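Local coordinates for putative modification methylase (Thermus thermophilus, PDB 2ZIG), which probably methylates cytosine in DNA at N4, with S-adenosyl-L-methionine as methyl donor, as a putative modification methylase of the N4/N6-methyltransferase family, at residues R30-S35 and L261-V266; A71-L76 and F113-D118; R92-V97 and E226-M231; A252-G257 and E275-E280. All coordinates share one frame; numbering follows the deposited sequence.

Contact 1: R30-S35 and L261-V266; sequences REVLAS and LGVELV
V32 and L33 meet V263 with aliphatic methyl groups alone, and no ring or other flat group lies at this junction; within 261-266 the flat group is the E264 carboxylate, whose OE2 is met by V266 N from above the plane, 42° out of it. The setting is the Rossmann-like fold of S-adenosyl-L-methionine-dependent methyltransferases, with helix 29-34 packed against strand 259-264. The two valines pass each other in opposite directions, V32 CG1 lying 3.9 Å from V263 CG2. L33 comes in at a slant, its CD2 also 3.9 Å from V263 CG2, so one methyl touches two successive residues of the helix. V263 holds CG1 anti to its backbone N (chi1 -178°), which brings that methyl up to V32 CB and leaves CG2 for V32 CG1 and L33 CD2. L33 also touches L240 of strand 238-241 and L86 of helix 66-86. E264 binds S-adenosyl-L-methionine, though none is bound to this chain here; it stands at the end of the strand, the place where methyltransferases of this fold commonly carry an acidic residue for the cofactor ribose, and its OE1 is bonded to G245 N. V32 O accepts both S35 N and S35 OG, the hydroxyl lying in the carbonyl plane on a lone pair, with S35 OG 2.6 Å from V32 O.

Contact 2: A71-L76 and F113-D118; sequences AFLDEL and FPLHAD
Apolar contacts carry the meeting of L73 with L115 and D118. L73 comes in across D118 at about a right angle, its CD1 standing 3.7 Å from D118 CB and touching D118 CG as well. The other branch straddles two residues one helical turn apart: L73 CD2 lies 3.8 Å from D118 CB and 4.0 Å from L115 CD2, the two leucines sliding past each other in opposite directions. L73 has CG anti to its carbonyl carbon (chi1 -73°), which directs the side chain at D118 and L115. An alanine at L73 is likely to open a gap beside D118 CB and leave L115 CD2 without its neighbour from the facing helix.

The polar interactions start from the far end of D118 and from D74. D118 turns CB and CG to L73, while its oxygens bond elsewhere: OD2 bonds Y69 OH, and OD1 forms a salt bridge with R124 of the second subunit, so the residue that meets L73 also belongs to the dimer interface. D74 OD2 pairs with R122 NH1, a second tie between the two helices.

Among ring contacts, F72 has L76 CG over the centre of one face, 4.2 Å above the plane, and meets Y50 edge-to-face.

Helix 66-86 thus lies against the first turn of helix 115-125, which P114 introduces at the N-cap position. The latter helix follows strand 91-97 in the chain, and its H116 meets H116 of the second subunit.

Contact 3: R92-V97 and E226-M231; sequences RLVIVV and ERLVRM
L228 meets V94 and V96 with its forked end. V94 CG1 stands before the fork, 4.0 Å from L228 CD1 and 4.1 Å from L228 CD2, the two side chains crossing at a slant. A looser touch follows two residues on, where V96 CG2 is 4.4 Å from L228 CD1. With chi1 at -175°, V94 CG1 stands opposite the backbone N and faces both branches of the leucine. Next outward, L43 and I170 from the adjoining strands flank V94, while V45 supports L228. This is a helix laid on the central sheet of a Rossmann-like methyltransferase domain: helix 222-232 covers strand 91-97, which runs parallel to 41-46 on one side and antiparallel to 167-174 on the other. Backbone bonds of V94 with V44 and T46, and of I95 with L171, hold the strand between those neighbours. Charged residues tie the helix further. R227 forms a salt bridge with D207 through NH1 and a cation-pi contact with W205 of strand 204-205, and R230 makes another cation-pi contact with W256. M231, one turn beyond L228, packs on I163 of the second subunit.

Contact 4: A252-G257 and E275-E280; sequences AAARWG and ERFARE
R255 starts with CG anti to its carbonyl carbon and bends at its third torsion (chi3 62°), which folds the guanidinium back toward the end of the facing helix and sets R255 NH2 2.8 Å from E280 O. F277 has CG anti to the backbone N (chi1 -173°), an orientation that carries the far rim of its ring to A254. The hydrogen bond from R255 to E280 is well aligned in plane, the oxygen lying almost in the guanidinium plane and the donor in the carbonyl plane, but it is bent at the hydrogen (138°). R255 NE forms a salt bridge with E226 OE2, so one guanidinium joins two helices by two of its nitrogens. Beside this bond the contact is apolar and close: A254 CB sits 3.5 Å from F277 CZ and 3.7 Å from F277 CE1, approaching the ring obliquely. The E280 carboxylate does not reach R255; its OE2 makes a long ion pair with R276 NE, at 4.0 Å. R276 also bonds T248 OG1 through NH2, a second-shell hold on a residue seen to bind S-adenosyl-L-methionine. Helix 248-255 ends in a Schellman motif, with G257 at positive phi as its C-prime residue. It leads into strand 259-264, and helix 267-280 follows that strand, so the contact closes a helix-strand-helix unit; helix 222-232 borders it through L222 and E226, while F277 meets H22 of strand 22-26.

Contacts 1 and 3 both reach the central sheet, through strands 259-264 and 91-97, with centres 18 Å apart. Contacts 2 and 4 join helices at places on opposite sides of the chain's centre, about 30 Å between centres. Along the chain, contacts 2 and 3 both fall between the two segments of contact 1; they alternate with each other and touch through L115 and V97; helix 115-125 follows strand 91-97. Contact 4 alternates with contact 1 around strand 259-264 and touches contact 3 through E226 and R255. Contacts 2 and 3 also touch the second subunit, while contact 1 holds E264 of the cofactor site.

Contact 1: R30-S35 and L261-V266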
loop_
_atom_site.group_PDB
_atom_site.type_symbol
_atom_site.label_atom_id
_atom_site.label_comp_id
_atom_site.label_asym_id
_atom_site.label_seq_id
_atom_site.Cartn_x
_atom_site.Cartn_y
_atom_site.Cartn_z
ATOM N N ARG B 30 -1.716 24.398 6.738
ATOM C CA ARG B 30 -2.102 24.986 5.457
ATOM C C ARG B 30 -1.791 26.477 5.403
ATOM O O ARG B 30 -1.111 26.957 4.487
ATOM C CB ARG B 30 -3.595 24.778 5.219
ATOM C CG ARG B 30 -4.011 24.766 3.754
ATOM C CD ARG B 30 -3.657 26.048 3.016
ATOM N NE ARG B 30 -4.144 27.252 3.689
ATOM C CZ ARG B 30 -5.382 27.412 4.145
ATOM N NH1 ARG B 30 -6.275 26.439 4.010
ATOM N NH2 ARG B 30 -5.726 28.549 4.736
ATOM N N GLU B 31 -2.297 27.205 6.391
ATOM C CA GLU B 31 -2.094 28.645 6.468
ATOM C C GLU B 31 -0.620 29.042 6.464
ATOM O O GLU B 31 -0.213 29.916 5.705
ATOM C CB GLU B 31 -2.773 29.193 7.721
ATOM C CG GLU B 31 -4.247 28.836 7.810
ATOM C CD GLU B 31 -4.937 29.482 8.998
ATOM O OE1 GLU B 31 -6.123 29.162 9.249
ATOM O OE2 GLU B 31 -4.290 30.310 9.676
ATOM N N VAL B 32 0.177 28.398 7.312
ATOM C CA VAL B 32 1.600 28.708 7.397
ATOM C C VAL B 32 2.323 28.374 6.099
ATOM O O VAL B 32 3.077 29.191 5.573
ATOM C CB VAL B 32 2.265 27.949 8.564
ATOM C CG1 VAL B 32 3.762 28.222 8.587
ATOM C CG2 VAL B 32 1.632 28.383 9.881
ATOM N N LEU B 33 2.091 27.177 5.573
ATOM C CA LEU B 33 2.743 26.782 4.333
ATOM C C LEU B 33 2.396 27.749 3.208
ATOM O O LEU B 33 3.261 28.134 2.419
ATOM C CB LEU B 33 2.331 25.361 3.930
ATOM C CG LEU B 33 2.718 24.218 4.874
ATOM C CD1 LEU B 33 2.327 22.901 4.243
ATOM C CD2 LEU B 33 4.206 24.250 5.159
ATOM N N ALA B 34 1.128 28.143 3.140
ATOM C CA ALA B 34 0.677 29.062 2.103
ATOM C C ALA B 34 1.461 30.367 2.139
ATOM O O ALA B 34 1.491 31.097 1.155
ATOM C CB ALA B 34 -0.807 29.343 2.257
ATOM N N SER B 35 2.103 30.653 3.267
ATOM C CA SER B 35 2.867 31.886 3.399
ATOM C C SER B 35 4.333 31.746 3.016
ATOM O O SER B 35 5.107 32.692 3.180
ATOM C CB SER B 35 2.767 32.424 4.826
ATOM O OG SER B 35 3.611 31.709 5.704
ATOM N N LEU B 261 12.826 22.784 8.537
ATOM C CA LEU B 261 11.680 23.673 8.453
ATOM C C LEU B 261 10.479 22.844 8.894
ATOM O O LEU B 261 10.286 21.720 8.421
ATOM C CB LEU B 261 11.466 24.159 7.017
ATOM C CG LEU B 261 10.332 25.167 6.804
ATOM C CD1 LEU B 261 10.635 26.406 7.632
ATOM C CD2 LEU B 261 10.181 25.530 5.321
ATOM N N GLY B 262 9.681 23.387 9.807
ATOM C CA GLY B 262 8.520 22.652 10.262
ATOM C C GLY B 262 7.333 23.488 10.691
ATOM O O GLY B 262 7.432 24.704 10.883
ATOM N N VAL B 263 6.199 22.814 10.830
ATOM C CA VAL B 263 4.960 23.435 11.280
ATOM C C VAL B 263 4.327 22.490 12.293
ATOM O O VAL B 263 4.227 21.288 12.043
ATOM C CB VAL B 263 3.961 23.634 10.129
ATOM C CG1 VAL B 263 2.711 24.344 10.652
ATOM C CG2 VAL B 263 4.604 24.434 9.015
ATOM N N GLU B 264 3.921 23.027 13.438
ATOM C CA GLU B 264 3.286 22.224 14.478
ATOM C C GLU B 264 2.075 22.975 15.006
ATOM O O GLU B 264 2.134 24.185 15.238
ATOM C CB GLU B 264 4.276 21.933 15.611
ATOM C CG GLU B 264 3.701 21.191 16.815
ATOM C CD GLU B 264 2.654 20.152 16.446
ATOM O OE1 GLU B 264 2.817 19.463 15.412
ATOM O OE2 GLU B 264 1.668 20.019 17.207
ATOM N N LEU B 265 0.975 22.253 15.185
ATOM C CA LEU B 265 -0.265 22.852 15.667
ATOM C C LEU B 265 -0.233 23.211 17.141
ATOM O O LEU B 265 -0.628 24.308 17.523
ATOM C CB LEU B 265 -1.438 21.899 15.417
ATOM C CG LEU B 265 -2.805 22.330 15.958
ATOM C CD1 LEU B 265 -3.242 23.615 15.271
ATOM C CD2 LEU B 265 -3.826 21.223 15.714
ATOM N N VAL B 266 0.242 22.284 17.965
ATOM C CA VAL B 266 0.277 22.483 19.408
ATOM C C VAL B 266 1.533 23.151 19.957
ATOM O O VAL B 266 2.633 22.600 19.877
ATOM C CB VAL B 266 0.083 21.134 20.148
ATOM C CG1 VAL B 266 0.084 21.351 21.657
ATOM C CG2 VAL B 266 -1.217 20.477 19.699
#

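Contact 2: A71-L76 and F113-D118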
loop_
_atom_site.group_PDB
_atom_site.type_symbol
_atom_site.label_atom_id
_atom_site.label_comp_id
_atom_site.label_asym_id
_atom_site.label_seq_id
_atom_site.Cartn_x
_atom_site.Cartn_y
_atom_site.Cartn_z
ATOM N N ALA B 71 -13.572 13.915 5.602
ATOM C CA ALA B 71 -13.243 15.282 5.988
ATOM C C ALA B 71 -11.764 15.371 6.383
ATOM O O ALA B 71 -11.087 16.354 6.081
ATOM C CB ALA B 71 -14.130 15.723 7.141
ATOM N N PHE B 72 -11.270 14.342 7.063
ATOM C CA PHE B 72 -9.874 14.302 7.476
ATOM C C PHE B 72 -9.005 14.269 6.221
ATOM O O PHE B 72 -8.064 15.044 6.085
ATOM C CB PHE B 72 -9.615 13.058 8.334
ATOM C CG PHE B 72 -8.188 12.920 8.790
ATOM C CD1 PHE B 72 -7.572 13.937 9.516
ATOM C CD2 PHE B 72 -7.459 11.776 8.488
ATOM C CE1 PHE B 72 -6.243 13.815 9.933
ATOM C CE2 PHE B 72 -6.126 11.644 8.903
ATOM C CZ PHE B 72 -5.519 12.665 9.625
ATOM N N LEU B 73 -9.332 13.372 5.300
ATOM C CA LEU B 73 -8.586 13.263 4.052
ATOM C C LEU B 73 -8.542 14.605 3.333
ATOM O O LEU B 73 -7.498 15.019 2.826
ATOM C CB LEU B 73 -9.229 12.216 3.145
ATOM C CG LEU B 73 -9.018 10.767 3.581
ATOM C CD1 LEU B 73 -9.800 9.835 2.676
ATOM C CD2 LEU B 73 -7.526 10.449 3.528
ATOM N N ASP B 74 -9.685 15.285 3.301
ATOM C CA ASP B 74 -9.794 16.585 2.650
ATOM C C ASP B 74 -8.890 17.607 3.325
ATOM O O ASP B 74 -8.334 18.484 2.667
ATOM C CB ASP B 74 -11.254 17.058 2.671
ATOM C CG ASP B 74 -12.121 16.317 1.661
ATOM O OD1 ASP B 74 -13.361 16.329 1.816
ATOM O OD2 ASP B 74 -11.564 15.731 0.703
ATOM N N GLU B 75 -8.739 17.494 4.641
ATOM C CA GLU B 75 -7.876 18.418 5.368
ATOM C C GLU B 75 -6.437 18.196 4.914
ATOM O O GLU B 75 -5.713 19.150 4.610
ATOM C CB GLU B 75 -7.980 18.179 6.873
ATOM C CG GLU B 75 -9.343 18.480 7.461
ATOM C CD GLU B 75 -9.421 18.141 8.942
ATOM O OE1 GLU B 75 -8.540 18.603 9.703
ATOM O OE2 GLU B 75 -10.363 17.419 9.347
ATOM N N LEU B 76 -6.032 16.931 4.866
ATOM C CA LEU B 76 -4.688 16.578 4.443
ATOM C C LEU B 76 -4.419 17.088 3.032
ATOM O O LEU B 76 -3.334 17.589 2.744
ATOM C CB LEU B 76 -4.495 15.057 4.466
ATOM C CG LEU B 76 -4.725 14.292 5.772
ATOM C CD1 LEU B 76 -4.414 12.822 5.526
ATOM C CD2 LEU B 76 -3.839 14.835 6.885
ATOM N N PHE B 113 -9.196 1.149 7.985
ATOM C CA PHE B 113 -9.307 2.234 7.026
ATOM C C PHE B 113 -7.990 2.237 6.258
ATOM O O PHE B 113 -6.924 2.332 6.859
ATOM C CB PHE B 113 -9.522 3.572 7.745
ATOM C CG PHE B 113 -10.974 3.931 7.929
ATOM C CD1 PHE B 113 -11.777 4.204 6.827
ATOM C CD2 PHE B 113 -11.548 3.949 9.197
ATOM C CE1 PHE B 113 -13.136 4.486 6.985
ATOM C CE2 PHE B 113 -12.906 4.229 9.365
ATOM C CZ PHE B 113 -13.702 4.496 8.256
ATOM N N PRO B 114 -8.046 2.100 4.921
ATOM C CA PRO B 114 -6.849 2.084 4.066
ATOM C C PRO B 114 -6.247 3.480 3.866
ATOM O O PRO B 114 -6.118 3.956 2.739
ATOM C CB PRO B 114 -7.373 1.492 2.762
ATOM C CG PRO B 114 -8.754 2.079 2.683
ATOM C CD PRO B 114 -9.270 1.922 4.113
ATOM N N LEU B 115 -5.879 4.119 4.971
ATOM C CA LEU B 115 -5.314 5.464 4.949
ATOM C C LEU B 115 -4.229 5.704 3.900
ATOM O O LEU B 115 -4.283 6.689 3.161
ATOM C CB LEU B 115 -4.738 5.804 6.321
ATOM C CG LEU B 115 -5.106 7.143 6.965
ATOM C CD1 LEU B 115 -4.032 7.491 7.990
ATOM C CD2 LEU B 115 -5.229 8.247 5.919
ATOM N N HIS B 116 -3.240 4.813 3.840
ATOM C CA HIS B 116 -2.143 4.982 2.899
ATOM C C HIS B 116 -2.637 4.979 1.450
ATOM O O HIS B 116 -2.119 5.716 0.606
ATOM C CB HIS B 116 -1.087 3.879 3.080
ATOM C CG HIS B 116 -1.380 2.628 2.306
ATOM N ND1 HIS B 116 -2.287 1.680 2.731
ATOM C CD2 HIS B 116 -0.919 2.196 1.108
ATOM C CE1 HIS B 116 -2.372 0.717 1.830
ATOM N NE2 HIS B 116 -1.553 1.007 0.835
ATOM N N ALA B 117 -3.633 4.149 1.165
ATOM C CA ALA B 117 -4.164 4.055 -0.187
ATOM C C ALA B 117 -4.963 5.301 -0.557
ATOM O O ALA B 117 -4.881 5.780 -1.686
ATOM C CB ALA B 117 -5.033 2.807 -0.323
ATOM N N ASP B 118 -5.742 5.814 0.389
ATOM C CA ASP B 118 -6.530 7.014 0.146
ATOM C C ASP B 118 -5.587 8.179 -0.100
ATOM O O ASP B 118 -5.851 9.032 -0.950
ATOM C CB ASP B 118 -7.442 7.315 1.344
ATOM C CG ASP B 118 -8.746 6.531 1.291
ATOM O OD1 ASP B 118 -9.474 6.688 0.289
ATOM O OD2 ASP B 118 -9.043 5.762 2.230
#

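Contact 3: R92-V97 and E226-M231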
loop_
_atom_site.group_PDB
_atom_site.type_symbol
_atom_site.label_atom_id
_atom_site.label_comp_id
_atom_site.label_asym_id
_atom_site.label_seq_id
_atom_site.Cartn_x
_atom_site.Cartn_y
_atom_site.Cartn_z
ATOM N N ARG B 92 10.388 15.681 -3.434
ATOM C CA ARG B 92 9.309 14.761 -3.118
ATOM C C ARG B 92 8.710 14.907 -1.739
ATOM O O ARG B 92 9.319 15.463 -0.822
ATOM C CB ARG B 92 9.780 13.311 -3.315
ATOM C CG ARG B 92 10.887 12.853 -2.369
ATOM C CD ARG B 92 11.250 11.386 -2.609
ATOM N NE ARG B 92 11.870 11.191 -3.919
ATOM C CZ ARG B 92 12.084 10.007 -4.486
ATOM N NH1 ARG B 92 11.726 8.887 -3.864
ATOM N NH2 ARG B 92 12.659 9.941 -5.678
ATOM N N LEU B 93 7.483 14.416 -1.621
ATOM C CA LEU B 93 6.757 14.410 -0.366
ATOM C C LEU B 93 6.746 12.948 0.098
ATOM O O LEU B 93 6.202 12.074 -0.580
ATOM C CB LEU B 93 5.334 14.925 -0.589
ATOM C CG LEU B 93 4.236 14.540 0.404
ATOM C CD1 LEU B 93 4.420 15.254 1.734
ATOM C CD2 LEU B 93 2.898 14.891 -0.206
ATOM N N VAL B 94 7.376 12.686 1.236
ATOM C CA VAL B 94 7.443 11.334 1.791
ATOM C C VAL B 94 6.481 11.297 2.970
ATOM O O VAL B 94 6.585 12.114 3.884
ATOM C CB VAL B 94 8.870 10.999 2.292
ATOM C CG1 VAL B 94 8.940 9.551 2.758
ATOM C CG2 VAL B 94 9.872 11.225 1.183
ATOM N N ILE B 95 5.544 10.355 2.952
ATOM C CA ILE B 95 4.555 10.254 4.020
ATOM C C ILE B 95 4.567 8.888 4.712
ATOM O O ILE B 95 4.299 7.857 4.091
ATOM C CB ILE B 95 3.140 10.527 3.464
ATOM C CG1 ILE B 95 3.135 11.857 2.694
ATOM C CG2 ILE B 95 2.145 10.593 4.596
ATOM C CD1 ILE B 95 1.846 12.145 1.939
ATOM N N VAL B 96 4.894 8.889 6.001
ATOM C CA VAL B 96 4.935 7.656 6.784
ATOM C C VAL B 96 3.539 7.479 7.362
ATOM O O VAL B 96 3.121 8.227 8.247
ATOM C CB VAL B 96 5.976 7.761 7.908
ATOM C CG1 VAL B 96 6.018 6.460 8.703
ATOM C CG2 VAL B 96 7.348 8.081 7.303
ATOM N N VAL B 97 2.819 6.487 6.839
ATOM C CA VAL B 97 1.439 6.225 7.243
ATOM C C VAL B 97 1.162 4.777 7.599
ATOM O O VAL B 97 1.520 3.878 6.849
ATOM C CB VAL B 97 0.430 6.523 6.101
ATOM C CG1 VAL B 97 -0.880 6.957 6.688
ATOM C CG2 VAL B 97 0.988 7.524 5.136
ATOM N N GLU B 226 16.227 9.957 9.609
ATOM C CA GLU B 226 17.578 10.249 9.134
ATOM C C GLU B 226 17.870 9.523 7.832
ATOM O O GLU B 226 18.519 10.059 6.949
ATOM C CB GLU B 226 18.618 9.872 10.187
ATOM C CG GLU B 226 18.528 10.712 11.435
ATOM C CD GLU B 226 19.503 10.268 12.498
ATOM O OE1 GLU B 226 19.557 9.051 12.771
ATOM O OE2 GLU B 226 20.207 11.127 13.068
ATOM N N ARG B 227 17.388 8.295 7.723
ATOM C CA ARG B 227 17.596 7.497 6.524
ATOM C C ARG B 227 16.925 8.180 5.322
ATOM O O ARG B 227 17.511 8.276 4.246
ATOM C CB ARG B 227 17.026 6.093 6.760
ATOM C CG ARG B 227 17.414 5.047 5.740
ATOM C CD ARG B 227 16.983 3.638 6.193
ATOM N NE ARG B 227 17.817 3.097 7.269
ATOM C CZ ARG B 227 17.752 1.842 7.714
ATOM N NH1 ARG B 227 16.879 0.982 7.186
ATOM N NH2 ARG B 227 18.586 1.429 8.663
ATOM N N LEU B 228 15.708 8.677 5.511
ATOM C CA LEU B 228 14.985 9.338 4.425
ATOM C C LEU B 228 15.684 10.632 4.000
ATOM O O LEU B 228 15.852 10.891 2.806
ATOM C CB LEU B 228 13.536 9.609 4.852
ATOM C CG LEU B 228 12.724 8.314 5.043
ATOM C CD1 LEU B 228 11.377 8.604 5.726
ATOM C CD2 LEU B 228 12.514 7.649 3.669
ATOM N N VAL B 229 16.106 11.432 4.975
ATOM C CA VAL B 229 16.803 12.673 4.669
ATOM C C VAL B 229 18.042 12.373 3.822
ATOM O O VAL B 229 18.258 12.998 2.784
ATOM C CB VAL B 229 17.239 13.413 5.957
ATOM C CG1 VAL B 229 18.151 14.592 5.604
ATOM C CG2 VAL B 229 16.020 13.923 6.707
ATOM N N ARG B 230 18.846 11.405 4.256
ATOM C CA ARG B 230 20.066 11.052 3.530
ATOM C C ARG B 230 19.802 10.524 2.130
ATOM O O ARG B 230 20.627 10.697 1.232
ATOM C CB ARG B 230 20.867 10.012 4.315
ATOM C CG ARG B 230 21.285 10.484 5.703
ATOM C CD ARG B 230 22.132 9.441 6.384
ATOM N NE ARG B 230 23.330 9.150 5.603
ATOM C CZ ARG B 230 24.121 8.108 5.815
ATOM N NH1 ARG B 230 23.836 7.246 6.788
ATOM N NH2 ARG B 230 25.197 7.931 5.057
ATOM N N MET B 231 18.652 9.884 1.944
ATOM C CA MET B 231 18.301 9.312 0.649
ATOM C C MET B 231 17.642 10.270 -0.330
ATOM O O MET B 231 17.805 10.127 -1.534
ATOM C CB MET B 231 17.344 8.130 0.822
ATOM C CG MET B 231 17.880 6.936 1.571
ATOM S SD MET B 231 16.481 5.861 1.978
ATOM C CE MET B 231 15.998 5.237 0.296
#

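Contact 4: A252-G257 and E275-E280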
loop_
_atom_site.group_PDB
_atom_site.type_symbol
_atom_site.label_atom_id
_atom_site.label_comp_id
_atom_site.label_asym_id
_atom_site.label_seq_id
_atom_site.Cartn_x
_atom_site.Cartn_y
_atom_site.Cartn_z
ATOM N N ALA B 252 16.353 14.976 12.585
ATOM C CA ALA B 252 17.028 14.130 11.606
ATOM C C ALA B 252 17.672 15.010 10.542
ATOM O O ALA B 252 18.796 14.773 10.126
ATOM C CB ALA B 252 16.036 13.174 10.954
ATOM N N ALA B 253 16.952 16.032 10.107
ATOM C CA ALA B 253 17.465 16.945 9.089
ATOM C C ALA B 253 18.714 17.692 9.569
ATOM O O ALA B 253 19.753 17.685 8.908
ATOM C CB ALA B 253 16.381 17.939 8.703
ATOM N N ALA B 254 18.615 18.326 10.730
ATOM C CA ALA B 254 19.735 19.082 11.271
ATOM C C ALA B 254 20.963 18.228 11.585
ATOM O O ALA B 254 22.096 18.667 11.389
ATOM C CB ALA B 254 19.297 19.833 12.509
ATOM N N ARG B 255 20.751 17.012 12.072
ATOM C CA ARG B 255 21.886 16.147 12.398
ATOM C C ARG B 255 22.674 15.783 11.150
ATOM O O ARG B 255 23.841 15.422 11.241
ATOM C CB ARG B 255 21.417 14.869 13.093
ATOM C CG ARG B 255 20.910 15.072 14.509
ATOM C CD ARG B 255 20.196 13.820 14.988
ATOM N NE ARG B 255 21.079 12.661 15.047
ATOM C CZ ARG B 255 21.929 12.430 16.041
ATOM N NH1 ARG B 255 22.706 11.352 16.031
ATOM N NH2 ARG B 255 21.994 13.280 17.058
ATOM N N TRP B 256 22.038 15.895 9.987
ATOM C CA TRP B 256 22.702 15.566 8.727
ATOM C C TRP B 256 23.007 16.733 7.795
ATOM O O TRP B 256 23.071 16.571 6.583
ATOM C CB TRP B 256 21.904 14.487 7.988
ATOM C CG TRP B 256 22.075 13.187 8.664
ATOM C CD1 TRP B 256 21.358 12.715 9.727
ATOM C CD2 TRP B 256 23.163 12.277 8.481
ATOM N NE1 TRP B 256 21.945 11.576 10.226
ATOM C CE2 TRP B 256 23.055 11.288 9.481
ATOM C CE3 TRP B 256 24.222 12.206 7.570
ATOM C CZ2 TRP B 256 23.970 10.241 9.600
ATOM C CZ3 TRP B 256 25.134 11.161 7.687
ATOM C CH2 TRP B 256 25.000 10.196 8.697
ATOM N N GLY B 257 23.205 17.917 8.361
ATOM C CA GLY B 257 23.536 19.059 7.531
ATOM C C GLY B 257 22.472 19.582 6.579
ATOM O O GLY B 257 22.806 20.207 5.577
ATOM N N GLU B 275 13.170 21.740 22.928
ATOM C CA GLU B 275 13.987 21.143 23.986
ATOM C C GLU B 275 14.643 19.844 23.510
ATOM O O GLU B 275 15.809 19.576 23.799
ATOM C CB GLU B 275 13.122 20.875 25.230
ATOM C CG GLU B 275 12.599 22.156 25.922
ATOM C CD GLU B 275 11.538 21.889 26.990
ATOM O OE1 GLU B 275 11.008 22.865 27.556
ATOM O OE2 GLU B 275 11.224 20.714 27.267
ATOM N N ARG B 276 13.883 19.043 22.772
ATOM C CA ARG B 276 14.386 17.779 22.258
ATOM C C ARG B 276 15.485 18.065 21.236
ATOM O O ARG B 276 16.559 17.464 21.275
ATOM C CB ARG B 276 13.246 16.986 21.599
ATOM C CG ARG B 276 13.641 15.586 21.177
ATOM C CD ARG B 276 12.564 14.896 20.337
ATOM N NE ARG B 276 13.084 13.671 19.736
ATOM C CZ ARG B 276 12.415 12.900 18.886
ATOM N NH1 ARG B 276 12.987 11.806 18.399
ATOM N NH2 ARG B 276 11.181 13.216 18.519
ATOM N N PHE B 277 15.204 18.998 20.332
ATOM C CA PHE B 277 16.135 19.385 19.283
ATOM C C PHE B 277 17.484 19.762 19.878
ATOM O O PHE B 277 18.524 19.257 19.451
ATOM C CB PHE B 277 15.566 20.577 18.515
ATOM C CG PHE B 277 16.362 20.967 17.295
ATOM C CD1 PHE B 277 15.988 20.515 16.033
ATOM C CD2 PHE B 277 17.445 21.832 17.403
ATOM C CE1 PHE B 277 16.675 20.926 14.891
ATOM C CE2 PHE B 277 18.144 22.252 16.271
ATOM C CZ PHE B 277 17.757 21.798 15.007
ATOM N N ALA B 278 17.461 20.650 20.867
ATOM C CA ALA B 278 18.682 21.106 21.518
ATOM C C ALA B 278 19.354 19.970 22.276
ATOM O O ALA B 278 20.508 20.075 22.679
ATOM C CB ALA B 278 18.369 22.266 22.474
ATOM N N ARG B 279 18.624 18.880 22.461
ATOM C CA ARG B 279 19.137 17.725 23.178
ATOM C C ARG B 279 19.799 16.764 22.189
ATOM O O ARG B 279 20.819 16.146 22.490
ATOM C CB ARG B 279 17.967 17.035 23.885
ATOM C CG ARG B 279 18.301 16.252 25.140
ATOM C CD ARG B 279 17.021 15.631 25.706
ATOM N NE ARG B 279 16.007 16.645 25.990
ATOM C CZ ARG B 279 14.702 16.493 25.779
ATOM N NH1 ARG B 279 13.868 17.480 26.074
ATOM N NH2 ARG B 279 14.228 15.365 25.263
ATOM N N GLU B 280 19.225 16.670 20.992
ATOM C CA GLU B 280 19.722 15.759 19.959
ATOM C C GLU B 280 20.581 16.417 18.875
ATOM O O GLU B 280 21.227 15.722 18.098
ATOM C CB GLU B 280 18.538 15.067 19.274
ATOM C CG GLU B 280 17.394 14.694 20.206
ATOM C CD GLU B 280 17.614 13.390 20.938
ATOM O OE1 GLU B 280 18.705 13.197 21.517
ATOM O OE2 GLU B 280 16.686 12.556 20.944
#